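Long-range contacts in dermonecrotic toxin (Pasteurella multocida, PDB 2EBF), which induces bone resorption, acts as a potent mitogen and is associated with the severe progressive form of atrophic rhinitis in pigs: residues Ile144-Ser149 / Asn313-Leu318; Ser185-Gly190 / Phe305-Ala310; Lys204-Asp209 / Ser260-His265. All coordinates share one frame; numbering follows the deposited sequence.

Contact 1: residues Ile144-Ser149 / Asn313-Leu318; sequences IPNKGS and NFFNTL. With GLC (alpha-D-glucopyranose), chain C.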
# COMPACT_ATOMS: atom_id res chain seq x y z
N ILE A 144 -16.75 -6.93 -3.20
CA ILE A 144 -16.30 -6.69 -1.82
C ILE A 144 -17.44 -6.03 -1.02
O ILE A 144 -17.96 -5.00 -1.44
CB ILE A 144 -15.01 -5.82 -1.75
CG1 ILE A 144 -13.91 -6.42 -2.63
CG2 ILE A 144 -14.52 -5.66 -0.30
CD1 ILE A 144 -12.75 -5.48 -2.92
N PRO A 145 -17.83 -6.61 0.14
CA PRO A 145 -18.91 -6.04 0.95
C PRO A 145 -18.55 -4.64 1.44
O PRO A 145 -17.37 -4.31 1.48
CB PRO A 145 -19.00 -7.02 2.14
CG PRO A 145 -18.38 -8.30 1.63
CD PRO A 145 -17.28 -7.84 0.73
N ASN A 146 -19.55 -3.85 1.82
CA ASN A 146 -19.37 -2.48 2.35
C ASN A 146 -18.69 -1.57 1.33
O ASN A 146 -17.53 -1.18 1.51
CB ASN A 146 -18.58 -2.47 3.66
CG ASN A 146 -18.82 -3.71 4.52
OD1 ASN A 146 -19.96 -4.05 4.86
ND2 ASN A 146 -17.74 -4.38 4.86
N LYS A 147 -19.42 -1.25 0.27
CA LYS A 147 -18.89 -0.42 -0.81
C LYS A 147 -18.41 0.94 -0.36
O LYS A 147 -17.60 1.57 -1.05
CB LYS A 147 -19.94 -0.25 -1.90
CG LYS A 147 -20.32 -1.54 -2.59
CD LYS A 147 -21.33 -1.29 -3.69
CE LYS A 147 -21.66 -2.58 -4.45
NZ LYS A 147 -22.33 -3.58 -3.57
N GLY A 148 -18.90 1.40 0.79
CA GLY A 148 -18.46 2.66 1.36
C GLY A 148 -17.44 2.54 2.48
O GLY A 148 -17.25 3.48 3.23
N SER A 149 -16.78 1.39 2.60
CA SER A 149 -15.76 1.24 3.66
C SER A 149 -14.43 1.93 3.36
O SER A 149 -13.60 2.10 4.26
CB SER A 149 -15.48 -0.24 3.90
OG SER A 149 -14.81 -0.78 2.77
N ASN A 313 -16.55 3.65 12.31
CA ASN A 313 -15.43 4.55 12.13
C ASN A 313 -14.07 3.86 12.20
O ASN A 313 -13.19 4.12 11.38
CB ASN A 313 -15.50 5.66 13.16
CG ASN A 313 -15.59 7.02 12.53
OD1 ASN A 313 -14.59 7.75 12.47
ND2 ASN A 313 -16.78 7.36 12.02
N PHE A 314 -13.90 3.01 13.22
CA PHE A 314 -12.67 2.25 13.40
C PHE A 314 -12.54 1.23 12.27
O PHE A 314 -11.45 1.04 11.72
CB PHE A 314 -12.67 1.53 14.76
CG PHE A 314 -11.47 0.66 14.99
CD1 PHE A 314 -10.22 1.22 15.22
CD2 PHE A 314 -11.59 -0.72 15.00
CE1 PHE A 314 -9.10 0.41 15.44
CE2 PHE A 314 -10.48 -1.54 15.22
CZ PHE A 314 -9.24 -0.97 15.44
N PHE A 315 -13.65 0.59 11.93
CA PHE A 315 -13.71 -0.35 10.81
C PHE A 315 -13.20 0.30 9.52
O PHE A 315 -12.27 -0.21 8.89
CB PHE A 315 -15.15 -0.88 10.65
CG PHE A 315 -15.29 -1.96 9.62
CD1 PHE A 315 -15.15 -3.31 9.97
CD2 PHE A 315 -15.57 -1.64 8.29
CE1 PHE A 315 -15.30 -4.33 9.00
CE2 PHE A 315 -15.71 -2.66 7.31
CZ PHE A 315 -15.58 -3.99 7.68
N ASN A 316 -13.79 1.43 9.13
CA ASN A 316 -13.37 2.16 7.92
C ASN A 316 -11.90 2.56 7.92
O ASN A 316 -11.21 2.43 6.91
CB ASN A 316 -14.24 3.40 7.71
CG ASN A 316 -15.64 3.06 7.28
OD1 ASN A 316 -15.93 1.92 6.92
ND2 ASN A 316 -16.53 4.06 7.29
N THR A 317 -11.42 3.05 9.06
CA THR A 317 -10.03 3.45 9.20
C THR A 317 -9.08 2.27 9.01
O THR A 317 -8.04 2.39 8.37
CB THR A 317 -9.80 4.08 10.57
OG1 THR A 317 -10.54 5.30 10.63
CG2 THR A 317 -8.30 4.36 10.81
N LEU A 318 -9.45 1.13 9.59
CA LEU A 318 -8.68 -0.09 9.49
C LEU A 318 -8.61 -0.56 8.04
O LEU A 318 -7.55 -0.94 7.56
CB LEU A 318 -9.34 -1.16 10.35
CG LEU A 318 -8.52 -2.22 11.08
CD1 LEU A 318 -7.33 -1.64 11.85
CD2 LEU A 318 -9.45 -2.98 12.01
C1 GLC C . -22.74 -7.16 -4.87
C2 GLC C . -22.50 -8.46 -4.10
C3 GLC C . -23.84 -9.11 -3.75
C4 GLC C . -24.73 -8.14 -2.96
C5 GLC C . -24.85 -6.80 -3.69
C6 GLC C . -25.51 -5.75 -2.80
O1 GLC C . -23.39 -7.49 -6.10
O2 GLC C . -21.69 -9.34 -4.89
O3 GLC C . -23.68 -10.31 -3.00
O4 GLC C . -26.02 -8.73 -2.77
O5 GLC C . -23.57 -6.28 -4.07
O6 GLC C . -24.67 -5.54 -1.65
O HOH W 1 -12.19 4.15 4.98
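A single water joins S149 to N316 by donating to both main-chain carbonyls; it lies 2.6 Å from S149 O and 2.8 Å from N316 O. The two residues also touch directly: N316 OD1 stands 3.3 Å from S149 CA, with its amide beside the backbone of the turn. That turn, N146 to S149, is a type I beta turn closed by S149 N to N146 O at 2.9 Å. At its start the amide of N146 meets the ring of F315, ND2 lying 3.6 Å from CZ with the two planes 87° apart. Its approach is oblique, and the polar ends of this amide are engaged elsewhere, ND2 with A186 O and OD1 with F188 N, which fixes its rotation. F315 CG is anti to its own backbone N (chi1 -174°), which carries the ring out to the turn, where S149 CB touches its edge. Within the turn, K147 points elsewhere, giving NZ to O5 of a bound glucose at 3.0 Å and a salt bridge to D103. The loop between helices 135-143 and 151-164 thus lies between helix 88-108, touched by N146 and K147, and the first turns of helix 312-333.

Contact 2: residues Ser185-Gly190 / Phe305-Ala310; sequences SAPFRG and FEQAFA. With GLC (alpha-D-glucopyranose), chain B; GLC (alpha-D-glucopyranose), chain D.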
# COMPACT_ATOMS: atom_id res chain seq x y z
N SER A 185 -13.05 -7.88 3.93
CA SER A 185 -13.99 -8.73 3.20
C SER A 185 -15.26 -9.09 3.98
O SER A 185 -16.11 -9.80 3.47
CB SER A 185 -13.30 -10.02 2.74
OG SER A 185 -13.02 -10.86 3.85
N ALA A 186 -15.36 -8.62 5.22
CA ALA A 186 -16.47 -9.00 6.09
C ALA A 186 -17.64 -8.01 5.98
O ALA A 186 -17.44 -6.81 6.16
CB ALA A 186 -16.00 -9.11 7.54
N PRO A 187 -18.86 -8.51 5.70
CA PRO A 187 -20.04 -7.64 5.79
C PRO A 187 -20.13 -7.07 7.20
O PRO A 187 -20.10 -7.82 8.17
CB PRO A 187 -21.21 -8.60 5.52
CG PRO A 187 -20.59 -9.72 4.69
CD PRO A 187 -19.20 -9.88 5.27
N PHE A 188 -20.18 -5.74 7.29
CA PHE A 188 -20.08 -5.05 8.58
C PHE A 188 -21.31 -5.32 9.45
O PHE A 188 -22.44 -5.18 8.98
CB PHE A 188 -19.89 -3.55 8.36
CG PHE A 188 -19.79 -2.75 9.64
CD1 PHE A 188 -20.87 -2.00 10.08
CD2 PHE A 188 -18.62 -2.77 10.40
CE1 PHE A 188 -20.80 -1.25 11.26
CE2 PHE A 188 -18.53 -2.02 11.59
CZ PHE A 188 -19.62 -1.26 12.02
N ARG A 189 -21.07 -5.70 10.70
CA ARG A 189 -22.18 -6.01 11.62
C ARG A 189 -21.98 -5.33 12.97
O ARG A 189 -22.62 -5.70 13.95
CB ARG A 189 -22.31 -7.52 11.80
CG ARG A 189 -22.61 -8.32 10.52
CD ARG A 189 -24.08 -8.29 10.17
NE ARG A 189 -24.38 -9.02 8.94
CZ ARG A 189 -24.40 -8.49 7.71
NH1 ARG A 189 -24.14 -7.20 7.53
NH2 ARG A 189 -24.69 -9.25 6.67
N GLY A 190 -21.08 -4.35 13.02
CA GLY A 190 -20.71 -3.70 14.27
C GLY A 190 -21.58 -2.51 14.62
O GLY A 190 -22.76 -2.46 14.25
N PHE A 305 -13.95 -10.60 14.57
CA PHE A 305 -14.02 -9.78 15.79
C PHE A 305 -14.44 -8.36 15.45
O PHE A 305 -15.37 -7.80 16.06
CB PHE A 305 -12.68 -9.78 16.53
CG PHE A 305 -12.72 -9.09 17.87
CD1 PHE A 305 -12.96 -9.82 19.04
CD2 PHE A 305 -12.51 -7.72 17.97
CE1 PHE A 305 -13.00 -9.19 20.29
CE2 PHE A 305 -12.56 -7.08 19.21
CZ PHE A 305 -12.80 -7.82 20.37
N GLU A 306 -13.76 -7.77 14.47
CA GLU A 306 -14.07 -6.42 14.02
C GLU A 306 -15.43 -6.36 13.34
O GLU A 306 -16.18 -5.41 13.55
CB GLU A 306 -12.97 -5.91 13.09
CG GLU A 306 -11.61 -5.78 13.78
CD GLU A 306 -10.76 -7.04 13.71
OE1 GLU A 306 -11.24 -8.06 13.17
OE2 GLU A 306 -9.61 -7.00 14.18
N GLN A 307 -15.75 -7.38 12.54
CA GLN A 307 -17.06 -7.49 11.89
C GLN A 307 -18.20 -7.38 12.91
O GLN A 307 -19.23 -6.76 12.65
CB GLN A 307 -17.18 -8.83 11.15
CG GLN A 307 -18.53 -9.00 10.45
CD GLN A 307 -18.70 -10.34 9.76
OE1 GLN A 307 -19.45 -10.46 8.79
NE2 GLN A 307 -18.01 -11.35 10.26
N ALA A 308 -17.99 -7.98 14.08
CA ALA A 308 -19.00 -8.04 15.13
C ALA A 308 -19.05 -6.79 16.00
O ALA A 308 -20.14 -6.33 16.37
CB ALA A 308 -18.76 -9.28 16.01
N PHE A 309 -17.88 -6.23 16.33
CA PHE A 309 -17.78 -5.25 17.42
C PHE A 309 -17.24 -3.86 17.08
O PHE A 309 -17.45 -2.91 17.84
CB PHE A 309 -16.93 -5.81 18.56
CG PHE A 309 -17.39 -7.15 19.08
CD1 PHE A 309 -16.47 -8.18 19.25
CD2 PHE A 309 -18.72 -7.37 19.41
CE1 PHE A 309 -16.86 -9.42 19.74
CE2 PHE A 309 -19.13 -8.61 19.90
CZ PHE A 309 -18.20 -9.64 20.07
N ALA A 310 -16.52 -3.74 15.97
CA ALA A 310 -15.89 -2.46 15.63
C ALA A 310 -16.94 -1.36 15.47
O ALA A 310 -18.05 -1.62 14.99
CB ALA A 310 -15.02 -2.59 14.37
C1 GLC B . -25.25 -4.06 10.26
C2 GLC B . -26.15 -4.70 9.20
C3 GLC B . -27.51 -5.05 9.79
C4 GLC B . -27.35 -5.92 11.05
C5 GLC B . -26.36 -5.32 12.04
C6 GLC B . -26.00 -6.36 13.10
O2 GLC B . -26.30 -3.83 8.07
O3 GLC B . -28.29 -5.75 8.81
O4 GLC B . -28.62 -6.07 11.70
O5 GLC B . -25.15 -4.90 11.41
O6 GLC B . -25.27 -5.74 14.16
C1 GLC D . -24.78 -1.91 11.20
C2 GLC D . -25.48 -0.85 12.05
C3 GLC D . -26.27 0.11 11.15
C4 GLC D . -25.38 0.71 10.06
C5 GLC D . -24.61 -0.38 9.29
C6 GLC D . -23.55 0.22 8.35
O1 GLC D . -25.76 -2.76 10.59
O2 GLC D . -26.34 -1.45 13.03
O3 GLC D . -26.83 1.16 11.95
O4 GLC D . -26.17 1.51 9.18
O5 GLC D . -23.96 -1.30 10.18
O6 GLC D . -22.48 0.84 9.07
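The ring of F188 meets A310 at its edge, CZ lying 3.4 Å from A310 O near the ring plane. Elsewhere on the rim, CD1 is 3.2 Å from O5 of the chain D glucose, also in plane, while one face carries G190 N above its centre. R312 adds a cation-pi contact and F315 an edge-to-face one. The guanidinium of R189 lies obliquely to C2 of the chain B glucose. A bend at chi2 (-82°) folds this side chain back, and NH1 donates to F188 O from above the carbonyl plane.

The main chains meet where helix 305-309 ends. R189 N donates to Q307 O at 2.9 Å, in the carbonyl plane but with a bent N-H...O angle of 134°. Next to it G190 CA makes C-H...O contacts with A308 O at 3.4 Å and with A310 O at 3.5 Å, an approach eased by the lack of a side chain. Carbonyls at the C-terminal end of the helix thereby gain partners from the loop. The methylenes of Q307 pack against the loop, CB lying 3.8 Å from A186 CB and CG 4.1 Å from R189 CG.

The outer side of the loop is a sugar site: R189 O accepts from O6 of the chain B glucose at 2.7 Å, and the two glucoses are 1,1-linked, as in trehalose. The loop follows helix 171-180; helix 305-309 has F309 against helix 288-300 and strand 205-207, and A310 against F315 of helix 312-333.

Contact 3: residues Lys204-Asp209 / Ser260-His265; sequences KYVIED and SLYIGH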
# COMPACT_ATOMS: atom_id res chain seq x y z
N LYS A 204 -12.55 1.70 19.87
CA LYS A 204 -12.37 0.80 18.73
C LYS A 204 -13.59 -0.11 18.56
O LYS A 204 -14.06 -0.31 17.44
CB LYS A 204 -11.09 -0.02 18.90
CG LYS A 204 -9.83 0.82 18.98
CD LYS A 204 -8.60 -0.04 19.25
CE LYS A 204 -7.38 0.81 19.57
NZ LYS A 204 -6.84 1.52 18.38
N TYR A 205 -14.09 -0.65 19.67
CA TYR A 205 -15.20 -1.59 19.65
C TYR A 205 -16.31 -1.22 20.63
O TYR A 205 -16.05 -0.68 21.71
CB TYR A 205 -14.72 -3.03 19.90
CG TYR A 205 -13.37 -3.35 19.28
CD1 TYR A 205 -12.20 -3.29 20.05
CD2 TYR A 205 -13.25 -3.69 17.93
CE1 TYR A 205 -10.95 -3.57 19.50
CE2 TYR A 205 -12.00 -3.97 17.36
CZ TYR A 205 -10.85 -3.91 18.16
OH TYR A 205 -9.60 -4.19 17.63
N VAL A 206 -17.55 -1.49 20.24
CA VAL A 206 -18.69 -1.28 21.12
C VAL A 206 -19.58 -2.50 21.08
O VAL A 206 -19.94 -2.99 20.00
CB VAL A 206 -19.51 -0.02 20.75
CG1 VAL A 206 -20.75 0.12 21.65
CG2 VAL A 206 -18.67 1.23 20.86
N ILE A 207 -19.92 -3.01 22.26
CA ILE A 207 -21.02 -3.95 22.40
C ILE A 207 -22.21 -3.11 22.85
O ILE A 207 -22.25 -2.61 23.98
CB ILE A 207 -20.69 -5.10 23.39
CG1 ILE A 207 -19.68 -6.09 22.79
CG2 ILE A 207 -21.95 -5.87 23.75
CD1 ILE A 207 -18.26 -5.56 22.63
N GLU A 208 -23.17 -2.94 21.94
CA GLU A 208 -24.28 -2.01 22.13
C GLU A 208 -25.23 -2.45 23.25
O GLU A 208 -25.62 -1.64 24.08
CB GLU A 208 -25.04 -1.83 20.81
CG GLU A 208 -26.22 -0.87 20.88
CD GLU A 208 -26.76 -0.47 19.52
OE1 GLU A 208 -26.49 -1.17 18.52
OE2 GLU A 208 -27.47 0.56 19.45
N ASP A 209 -25.58 -3.73 23.26
CA ASP A 209 -26.46 -4.28 24.28
C ASP A 209 -25.74 -5.37 25.08
O ASP A 209 -25.51 -6.47 24.59
CB ASP A 209 -27.74 -4.84 23.65
CG ASP A 209 -28.82 -5.17 24.67
OD1 ASP A 209 -29.99 -5.29 24.25
OD2 ASP A 209 -28.52 -5.31 25.88
N SER A 260 -24.26 -0.26 27.47
CA SER A 260 -23.30 -0.42 26.38
C SER A 260 -21.86 -0.50 26.89
O SER A 260 -21.47 0.26 27.78
CB SER A 260 -23.44 0.72 25.36
OG SER A 260 -24.70 0.69 24.72
N LEU A 261 -21.09 -1.42 26.31
CA LEU A 261 -19.67 -1.58 26.64
C LEU A 261 -18.78 -1.01 25.54
O LEU A 261 -18.93 -1.35 24.37
CB LEU A 261 -19.35 -3.06 26.87
CG LEU A 261 -17.91 -3.55 26.95
CD1 LEU A 261 -17.25 -3.13 28.26
CD2 LEU A 261 -17.87 -5.06 26.80
N TYR A 262 -17.86 -0.15 25.95
CA TYR A 262 -16.95 0.53 25.04
C TYR A 262 -15.53 0.08 25.32
O TYR A 262 -15.08 0.09 26.47
CB TYR A 262 -17.06 2.05 25.23
CG TYR A 262 -18.45 2.58 24.97
CD1 TYR A 262 -19.43 2.54 25.97
CD2 TYR A 262 -18.80 3.11 23.74
CE1 TYR A 262 -20.72 3.02 25.73
CE2 TYR A 262 -20.08 3.59 23.49
CZ TYR A 262 -21.03 3.55 24.49
OH TYR A 262 -22.29 4.03 24.23
N ILE A 263 -14.82 -0.33 24.26
CA ILE A 263 -13.50 -0.92 24.39
C ILE A 263 -12.45 -0.10 23.63
O ILE A 263 -12.66 0.29 22.46
CB ILE A 263 -13.51 -2.40 23.91
CG1 ILE A 263 -14.42 -3.24 24.82
CG2 ILE A 263 -12.09 -2.98 23.87
CD1 ILE A 263 -14.88 -4.55 24.21
N GLY A 264 -11.33 0.16 24.29
CA GLY A 264 -10.22 0.92 23.71
C GLY A 264 -8.96 0.12 23.43
O GLY A 264 -8.02 0.64 22.82
N HIS A 265 -8.92 -1.13 23.88
CA HIS A 265 -7.79 -2.02 23.59
C HIS A 265 -8.07 -2.77 22.31
O HIS A 265 -9.16 -3.30 22.13
CB HIS A 265 -7.57 -3.05 24.70
CG HIS A 265 -7.45 -2.46 26.07
ND1 HIS A 265 -6.22 -2.20 26.65
CD2 HIS A 265 -8.38 -2.09 26.97
CE1 HIS A 265 -6.42 -1.69 27.85
NE2 HIS A 265 -7.72 -1.62 28.07
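V206 has CG1 anti to its backbone N (chi1 177°) and CG2 anti to its carbonyl carbon, and this brings both methyls to the ring of Y262, whose CG is anti to its own carbonyl carbon (chi1 -59°). The two side chains run alongside each other, with CG1 over one ring face and CG2 3.4 Å from CD2. Their residues form a non-hydrogen-bonded pair of two antiparallel strands, whose directions differ by 164°. The flanking pairs are hydrogen-bonded. I207 N reaches L261 O at 2.9 Å in the carbonyl plane, and L261 N returns a bond to I207 O; I263 N donates to Y205 O.

At the other half of that last pair the ladder is interrupted by a classic beta bulge: K204 and Y205 both face I263. I263 O is therefore gripped twice, by K204 N at 3.0 Å, nearly along the carbonyl axis, and by Y205 N at a longer 3.3 Å. Strand 260-263 is the middle one of a three-stranded antiparallel sheet, with 205-207 and 254-257 on its flanks. At the opposite end, where strand 260-263 begins and E208 follows strand 205-207, S260 OG donates to E208 O at 2.6 Å on a carbonyl lone pair.

Y205, I207, L261 and I263 share the other sheet face. There I207 CD1 meets I263 CD1 at 3.9 Å, and L296 of helix 288-300 packs against both residues. The Y205 ring turns its edge to I263 CG2 and to H265 O, its CE1 3.2 Å from that oxygen, which is buried without a polar partner. Its hydroxyl bonds to Y267 N, and F305 and F314 meet the ring edge-to-face.

How the contacts relate
The contacts follow one another outward, their centres about 9 Å apart from contact 1 to contact 2 and about 13 Å from contact 2 to contact 3. Contacts 1 and 2 also meet where P145 CG lies 3.3 Å from S185 O and F315 CG 3.5 Å from F188 CD2. Between contacts 2 and 3, V206 N hydrogen-bonds to F309 O at 2.8 Å, tying the end of helix 305-309 to the edge of strand 205-207 away from strand 260-263. Contacts 1 and 3, about 18 Å apart, still touch through F314 CE2 and Y205 CE2 at 3.6 Å. Two glycan pockets adjoin this row, one holding K147 and the other F188, R189 and G190. The phosphonate pocket, G624-S628, includes no residue of these contacts.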